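Local coordinates for cytidine deaminase (Mycobacterium leprae, PDB 3R2N), which probably catalyses the zinc-dependent hydrolytic deamination of cytidine to uridine in pyrimidine salvage, working as a homotetramer, at residues S24-S29 / N49-S54; V33-F38 / L59-S64. All blocks are in the same frame, centred on the assembly; numbering follows the deposited sequence.

Contact 1 of 2, residues S24-S29 / N49-S54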
ATOM      1  N   SER D  24      15.009  10.172   8.668  1.00 33.47           N
ATOM      2  CA  SER D  24      14.155   9.948   7.526  1.00 34.18           C
ATOM      3  C   SER D  24      14.913   9.322   6.337  1.00 34.61           C
ATOM      4  O   SER D  24      16.019   9.752   6.030  1.00 35.51           O
ATOM      5  CB  SER D  24      13.491  11.273   7.117  1.00 34.89           C
ATOM      6  OG  SER D  24      13.598  11.491   5.720  1.00 36.10           O
ATOM      7  N   TYR D  25      14.299   8.331   5.683  1.00 33.24           N
ATOM      8  CA  TYR D  25      14.833   7.704   4.466  1.00 34.00           C
ATOM      9  C   TYR D  25      13.974   8.081   3.229  1.00 34.18           C
ATOM     10  O   TYR D  25      13.011   7.392   2.855  1.00 33.40           O
ATOM     11  CB  TYR D  25      14.928   6.180   4.633  1.00 33.58           C
ATOM     12  CG  TYR D  25      15.519   5.439   3.443  1.00 34.90           C
ATOM     13  CD1 TYR D  25      16.901   5.473   3.179  1.00 36.39           C
ATOM     14  CD2 TYR D  25      14.704   4.693   2.589  1.00 35.01           C
ATOM     15  CE1 TYR D  25      17.458   4.778   2.082  1.00 36.31           C
ATOM     16  CE2 TYR D  25      15.238   3.989   1.498  1.00 33.81           C
ATOM     17  CZ  TYR D  25      16.611   4.032   1.249  1.00 36.01           C
ATOM     18  OH  TYR D  25      17.120   3.347   0.172  1.00 33.96           O
ATOM     19  N   ALA D  26      14.326   9.201   2.610  1.00 35.01           N
ATOM     20  CA  ALA D  26      13.599   9.668   1.442  1.00 35.66           C
ATOM     21  C   ALA D  26      14.478   9.949   0.198  1.00 36.19           C
ATOM     22  O   ALA D  26      14.408  11.030  -0.359  1.00 36.77           O
ATOM     23  CB  ALA D  26      12.747  10.879   1.812  1.00 35.33           C
ATOM     24  N   PRO D  27      15.272   8.960  -0.264  1.00 36.63           N
ATOM     25  CA  PRO D  27      16.109   9.268  -1.422  1.00 37.40           C
ATOM     26  C   PRO D  27      15.311   9.481  -2.730  1.00 37.51           C
ATOM     27  O   PRO D  27      15.787  10.157  -3.621  1.00 38.27           O
ATOM     28  CB  PRO D  27      17.024   8.036  -1.534  1.00 37.45           C
ATOM     29  CG  PRO D  27      16.285   6.933  -0.906  1.00 36.55           C
ATOM     30  CD  PRO D  27      15.296   7.516   0.062  1.00 35.96           C
ATOM     31  N   TYR D  28      14.097   8.951  -2.825  1.00 36.91           N
ATOM     32  CA  TYR D  28      13.379   8.943  -4.109  1.00 37.55           C
ATOM     33  C   TYR D  28      12.613  10.225  -4.388  1.00 36.94           C
ATOM     34  O   TYR D  28      12.447  10.618  -5.523  1.00 37.27           O
ATOM     35  CB  TYR D  28      12.503   7.688  -4.258  1.00 36.90           C
ATOM     36  CG  TYR D  28      13.311   6.398  -4.143  1.00 38.29           C
ATOM     37  CD1 TYR D  28      13.939   5.830  -5.268  1.00 39.52           C
ATOM     38  CD2 TYR D  28      13.431   5.744  -2.923  1.00 37.38           C
ATOM     39  CE1 TYR D  28      14.674   4.657  -5.165  1.00 40.14           C
ATOM     40  CE2 TYR D  28      14.159   4.585  -2.800  1.00 37.88           C
ATOM     41  CZ  TYR D  28      14.777   4.039  -3.921  1.00 40.19           C
ATOM     42  OH  TYR D  28      15.502   2.887  -3.788  1.00 39.26           O
ATOM     43  N   SER D  29      12.190  10.886  -3.325  1.00 36.65           N
ATOM     44  CA  SER D  29      11.468  12.152  -3.400  1.00 36.31           C
ATOM     45  C   SER D  29      12.348  13.313  -2.947  1.00 36.86           C
ATOM     46  O   SER D  29      12.104  14.462  -3.308  1.00 37.07           O
ATOM     47  CB  SER D  29      10.194  12.095  -2.517  1.00 35.35           C
ATOM     48  OG  SER D  29      10.495  12.144  -1.118  1.00 32.48           O
ATOM     49  N   ASN D  49       9.370   8.889   7.395  1.00 28.58           N
ATOM     50  CA  ASN D  49       8.987   8.209   6.171  1.00 28.77           C
ATOM     51  C   ASN D  49      10.091   7.312   5.704  1.00 28.85           C
ATOM     52  O   ASN D  49      11.251   7.644   5.892  1.00 28.96           O
ATOM     53  CB  ASN D  49       8.523   9.147   5.059  1.00 28.83           C
ATOM     54  CG  ASN D  49       9.552  10.229   4.683  1.00 30.82           C
ATOM     55  OD1 ASN D  49      10.346  10.743   5.514  1.00 32.29           O
ATOM     56  ND2 ASN D  49       9.468  10.651   3.422  1.00 30.08           N
ATOM     57  N   VAL D  50       9.718   6.179   5.101  1.00 28.73           N
ATOM     58  CA  VAL D  50      10.695   5.256   4.514  1.00 28.96           C
ATOM     59  C   VAL D  50      10.364   4.857   3.045  1.00 30.29           C
ATOM     60  O   VAL D  50       9.462   4.038   2.775  1.00 30.41           O
ATOM     61  CB  VAL D  50      10.922   4.023   5.421  1.00 28.99           C
ATOM     62  CG1 VAL D  50      12.091   3.203   4.924  1.00 27.97           C
ATOM     63  CG2 VAL D  50      11.192   4.469   6.877  1.00 28.53           C
ATOM     64  N   GLU D  51      11.096   5.442   2.095  1.00 30.25           N
ATOM     65  CA  GLU D  51      10.774   5.228   0.693  1.00 31.34           C
ATOM     66  C   GLU D  51      11.309   3.902   0.153  1.00 31.63           C
ATOM     67  O   GLU D  51      12.082   3.217   0.815  1.00 32.06           O
ATOM     68  CB  GLU D  51      11.201   6.435  -0.165  1.00 31.26           C
ATOM     69  CG  GLU D  51      10.419   7.669   0.235  1.00 31.37           C
ATOM     70  CD  GLU D  51      10.682   8.909  -0.600  1.00 33.27           C
ATOM     71  OE1 GLU D  51      11.747   9.018  -1.254  1.00 33.99           O
ATOM     72  OE2 GLU D  51       9.805   9.796  -0.585  1.00 32.99           O
ATOM     73  N   ASN D  52      10.876   3.536  -1.041  1.00 32.18           N
ATOM     74  CA  ASN D  52      11.336   2.294  -1.672  1.00 33.71           C
ATOM     75  C   ASN D  52      11.405   2.489  -3.183  1.00 34.53           C
ATOM     76  O   ASN D  52      10.726   3.372  -3.737  1.00 34.60           O
ATOM     77  CB  ASN D  52      10.419   1.124  -1.303  1.00 32.91           C
ATOM     78  CG  ASN D  52      10.941  -0.226  -1.801  1.00 35.07           C
ATOM     79  OD1 ASN D  52      10.703  -0.619  -2.954  1.00 34.35           O
ATOM     80  ND2 ASN D  52      11.619  -0.955  -0.922  1.00 34.56           N
ATOM     81  N   ALA D  53      12.256   1.697  -3.824  1.00 35.44           N
ATOM     82  CA  ALA D  53      12.457   1.758  -5.265  1.00 37.52           C
ATOM     83  C   ALA D  53      11.116   1.625  -5.992  1.00 38.39           C
ATOM     84  O   ALA D  53      10.858   2.349  -6.956  1.00 38.54           O
ATOM     85  CB  ALA D  53      13.435   0.664  -5.707  1.00 38.56           C
ATOM     86  N   SER D  54      10.270   0.708  -5.500  1.00 39.12           N
ATOM     87  CA  SER D  54       8.856   0.643  -5.886  1.00 39.13           C
ATOM     88  C   SER D  54       8.106   1.694  -5.056  1.00 38.70           C
ATOM     89  O   SER D  54       7.911   1.550  -3.846  1.00 38.32           O
ATOM     90  CB  SER D  54       8.298  -0.780  -5.707  1.00 39.82           C
ATOM     91  OG  SER D  54       7.261  -1.097  -6.637  1.00 40.40           O
TER
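A single parallel beta bridge, Tyr25 with Val50, joins two loops of the cytidine deaminase fold, the one after helix 10-21 and the one after strand 44-48. Its evidence is a pair of backbone bonds: Tyr25 N donates to Asn49 O (3.1 Å), and Glu51 N to Tyr25 O (2.8 Å, nearly straight at 168°). Beyond the bridge the Glu51 side chain, extended past CG (chi2 -176°), reaches the turn at 28-29 and binds it with both oxygens. Ser29 N comes to the syn lone pair of Glu51 OE1 at 2.8 Å, while a weak, bent bond from Tyr28 N shares that oxygen. Ser29 OG gives a short 2.5 Å bond to Glu51 OE2, again from the syn side but 21° out of the carboxylate plane. Two bonds and one weak one hold the carboxylate's rotation and would offset this buried acid's charge. At the other end Asn49 OD1 takes a weak bond from Ser24 OG and a stronger one from Val33 N, and Asn49 ND2 bonds Phe31 O. The nearest Asn49 side-chain atom is about 8 Å from a bound zinc ion, consistent with a loop bordering the nucleoside pocket, as in relatives. Both tyrosines turn their hydroxyls to Glu102 of the second subunit, tying the loops into the tetramer. Pro27 CD covers the centre of one face of the Tyr25 ring, whose edge meets Glu51 O in plane, at 3.3 Å from Tyr25 CE2. One face of Tyr28 lies against the backbone, Tyr28 CE2 being 3.5 Å from Asn52 C.

Contact 2 of 2, residues V33-F38 / L59-S64. With ZN (zinc ion), chain K; EDO (1,2-ethanediol), chain L.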
ATOM      1  N   VAL D  33      10.225  13.629   6.080  1.00 29.99           N
ATOM      2  CA  VAL D  33       9.090  13.901   6.968  1.00 28.71           C
ATOM      3  C   VAL D  33       9.300  13.253   8.344  1.00 28.53           C
ATOM      4  O   VAL D  33       9.741  12.089   8.456  1.00 29.11           O
ATOM      5  CB  VAL D  33       7.755  13.380   6.361  1.00 27.84           C
ATOM      6  CG1 VAL D  33       6.593  13.605   7.277  1.00 26.14           C
ATOM      7  CG2 VAL D  33       7.498  13.959   4.960  1.00 28.38           C
ATOM      8  N   GLY D  34       8.957  13.993   9.381  1.00 28.24           N
ATOM      9  CA  GLY D  34       8.953  13.472  10.728  1.00 28.48           C
ATOM     10  C   GLY D  34       7.575  13.660  11.319  1.00 28.97           C
ATOM     11  O   GLY D  34       6.832  14.552  10.893  1.00 28.61           O
ATOM     12  N   VAL D  35       7.207  12.784  12.260  1.00 28.55           N
ATOM     13  CA  VAL D  35       5.918  12.908  12.938  1.00 28.19           C
ATOM     14  C   VAL D  35       6.104  12.576  14.395  1.00 28.45           C
ATOM     15  O   VAL D  35       6.980  11.800  14.758  1.00 29.34           O
ATOM     16  CB  VAL D  35       4.793  12.009  12.301  1.00 28.52           C
ATOM     17  CG1 VAL D  35       5.059  10.487  12.518  1.00 26.87           C
ATOM     18  CG2 VAL D  35       3.438  12.388  12.844  1.00 27.75           C
ATOM     19  N   ALA D  36       5.264  13.151  15.234  1.00 28.50           N
ATOM     20  CA  ALA D  36       5.351  12.907  16.642  1.00 28.97           C
ATOM     21  C   ALA D  36       3.931  12.973  17.186  1.00 29.34           C
ATOM     22  O   ALA D  36       3.109  13.782  16.721  1.00 29.00           O
ATOM     23  CB  ALA D  36       6.275  13.968  17.340  1.00 29.57           C
ATOM     24  N   GLY D  37       3.682  12.143  18.201  1.00 30.06           N
ATOM     25  CA  GLY D  37       2.357  11.930  18.743  1.00 30.11           C
ATOM     26  C   GLY D  37       2.408  11.788  20.249  1.00 30.87           C
ATOM     27  O   GLY D  37       3.388  11.292  20.789  1.00 30.89           O
ATOM     28  N   PHE D  38       1.363  12.265  20.925  1.00 31.17           N
ATOM     29  CA  PHE D  38       1.104  11.882  22.314  1.00 31.69           C
ATOM     30  C   PHE D  38       0.099  10.751  22.366  1.00 31.42           C
ATOM     31  O   PHE D  38      -0.917  10.777  21.671  1.00 31.23           O
ATOM     32  CB  PHE D  38       0.583  13.061  23.103  1.00 31.44           C
ATOM     33  CG  PHE D  38       1.643  14.040  23.493  1.00 32.13           C
ATOM     34  CD1 PHE D  38       2.794  13.614  24.153  1.00 31.11           C
ATOM     35  CD2 PHE D  38       1.482  15.401  23.234  1.00 31.67           C
ATOM     36  CE1 PHE D  38       3.791  14.531  24.553  1.00 29.88           C
ATOM     37  CE2 PHE D  38       2.468  16.325  23.632  1.00 32.95           C
ATOM     38  CZ  PHE D  38       3.637  15.872  24.281  1.00 31.80           C
ATOM     39  N   LEU D  59       6.525   3.820   3.017  1.00 30.46           N
ATOM     40  CA  LEU D  59       5.854   4.021   4.294  1.00 30.06           C
ATOM     41  C   LEU D  59       5.847   5.502   4.681  1.00 29.92           C
ATOM     42  O   LEU D  59       6.912   6.137   4.698  1.00 30.60           O
ATOM     43  CB  LEU D  59       6.593   3.246   5.394  1.00 30.21           C
ATOM     44  CG  LEU D  59       6.502   1.728   5.274  1.00 29.67           C
ATOM     45  CD1 LEU D  59       7.401   1.023   6.249  1.00 27.18           C
ATOM     46  CD2 LEU D  59       5.079   1.368   5.497  1.00 31.97           C
ATOM     47  N   CYS D  60       4.675   6.058   5.000  1.00 29.18           N
ATOM     48  CA  CYS D  60       4.624   7.447   5.462  1.00 28.38           C
ATOM     49  C   CYS D  60       5.139   7.521   6.885  1.00 27.51           C
ATOM     50  O   CYS D  60       5.206   6.505   7.570  1.00 26.83           O
ATOM     51  CB  CYS D  60       3.222   8.031   5.380  1.00 28.58           C
ATOM     52  SG  CYS D  60       2.593   8.307   3.669  1.00 30.32           S
ATOM     53  N   ALA D  61       5.510   8.725   7.315  1.00 26.36           N
ATOM     54  CA  ALA D  61       5.919   8.975   8.686  1.00 26.15           C
ATOM     55  C   ALA D  61       4.860   8.464   9.675  1.00 25.96           C
ATOM     56  O   ALA D  61       5.216   7.826  10.680  1.00 26.42           O
ATOM     57  CB  ALA D  61       6.214  10.507   8.909  1.00 25.83           C
ATOM     58  N   GLU D  62       3.582   8.716   9.373  1.00 25.31           N
ATOM     59  CA  GLU D  62       2.453   8.328  10.238  1.00 26.30           C
ATOM     60  C   GLU D  62       2.343   6.802  10.391  1.00 26.62           C
ATOM     61  O   GLU D  62       2.051   6.329  11.489  1.00 26.62           O
ATOM     62  CB  GLU D  62       1.117   8.922   9.742  1.00 25.97           C
ATOM     63  CG  GLU D  62       1.102  10.457   9.619  1.00 27.73           C
ATOM     64  CD  GLU D  62       1.497  10.919   8.234  1.00 31.05           C
ATOM     65  OE1 GLU D  62       2.598  10.539   7.761  1.00 32.33           O
ATOM     66  OE2 GLU D  62       0.704  11.639   7.592  1.00 31.58           O
ATOM     67  N   CYS D  63       2.564   6.063   9.294  1.00 27.22           N
ATOM     68  CA  CYS D  63       2.736   4.573   9.322  1.00 28.21           C
ATOM     69  C   CYS D  63       3.812   4.155  10.349  1.00 28.42           C
ATOM     70  O   CYS D  63       3.584   3.239  11.161  1.00 27.38           O
ATOM     71  CB  CYS D  63       3.150   4.023   7.956  1.00 27.32           C
ATOM     72  SG  CYS D  63       1.949   4.255   6.602  1.00 30.73           S
ATOM     73  N   SER D  64       4.975   4.838  10.317  1.00 27.76           N
ATOM     74  CA  SER D  64       6.072   4.405  11.149  1.00 28.00           C
ATOM     75  C   SER D  64       5.676   4.585  12.592  1.00 28.39           C
ATOM     76  O   SER D  64       5.908   3.698  13.419  1.00 29.63           O
ATOM     77  CB  SER D  64       7.374   5.125  10.833  1.00 27.78           C
ATOM     78  OG  SER D  64       7.869   4.720   9.586  1.00 27.80           O
TER
HETATM   79 ZN    ZN K 135       0.529   9.330   4.378  1.00 35.49          ZN
HETATM   80  C1  EDO L 136       2.409  13.243   4.880  1.00 43.68           C
HETATM   81  O1  EDO L 136       3.217  12.652   5.919  1.00 44.58           O
HETATM   82  C2  EDO L 136       1.669  12.125   4.154  1.00 41.76           C
HETATM   83  O2  EDO L 136       0.914  11.342   5.106  1.00 36.72           O
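Over one face of the peptide group joining Ala61 to Glu62 sits the methyl CG1 of Val35, 3.2 Å from Ala61 O. The second flat group, the Glu62 carboxylate, has a bound 1,2-ethanediol beyond its oxygens, with the diol's O1 and O2 displaced to opposite sides of its plane. This is the Cys-Ala-Glu part of the deaminase zinc motif, at the start of helix 61-71 where it packs on strand 34-39. Ala61 CB lies against two valines, 3.5 Å from Val33 CG1 and 3.8 Å from Val35 CG1. Val35 CG1 lies between its own backbone N and carbonyl carbon (chi1 68°), which brings it over the helix's first turn. Cys60, at the N-cap position, binds the zinc ion through SG at 2.4 Å, with Cys93 and Cys96 as further ligands. Ethanediol O2, from a molecule that probably came from the crystallisation liquor, is the fourth ligand, consistent with where relatives hold the catalytic water. Glu62, bent at chi2 (92°), swings its carboxylate toward the diol: OE1 accepts a 2.9 Å hydrogen bond from ethanediol O1, and OE2 comes within 2.5 Å of ethanediol O2.

How the contacts relate
The two contacts have centres 14 Å apart, and their segments alternate along the chain: 24-29, 33-38, 49-54, 59-64. Contact 2 lies near the middle of the subunit, between the mixed sheet and helix 61-71, whereas the centre of contact 1 is about 17 Å from that of the chain, in loops leading into and out of the hairpin of strands 34-39 and 44-48. The segments also touch directly, through a probable hydrogen bond from Val50 N to Leu59 O (2.8 Å) besides the Asn49-Val33 one. The bond at Leu59, next to zinc ligand Cys60, thus ties the helix start to the outer loops, and both contacts also touch the second subunit.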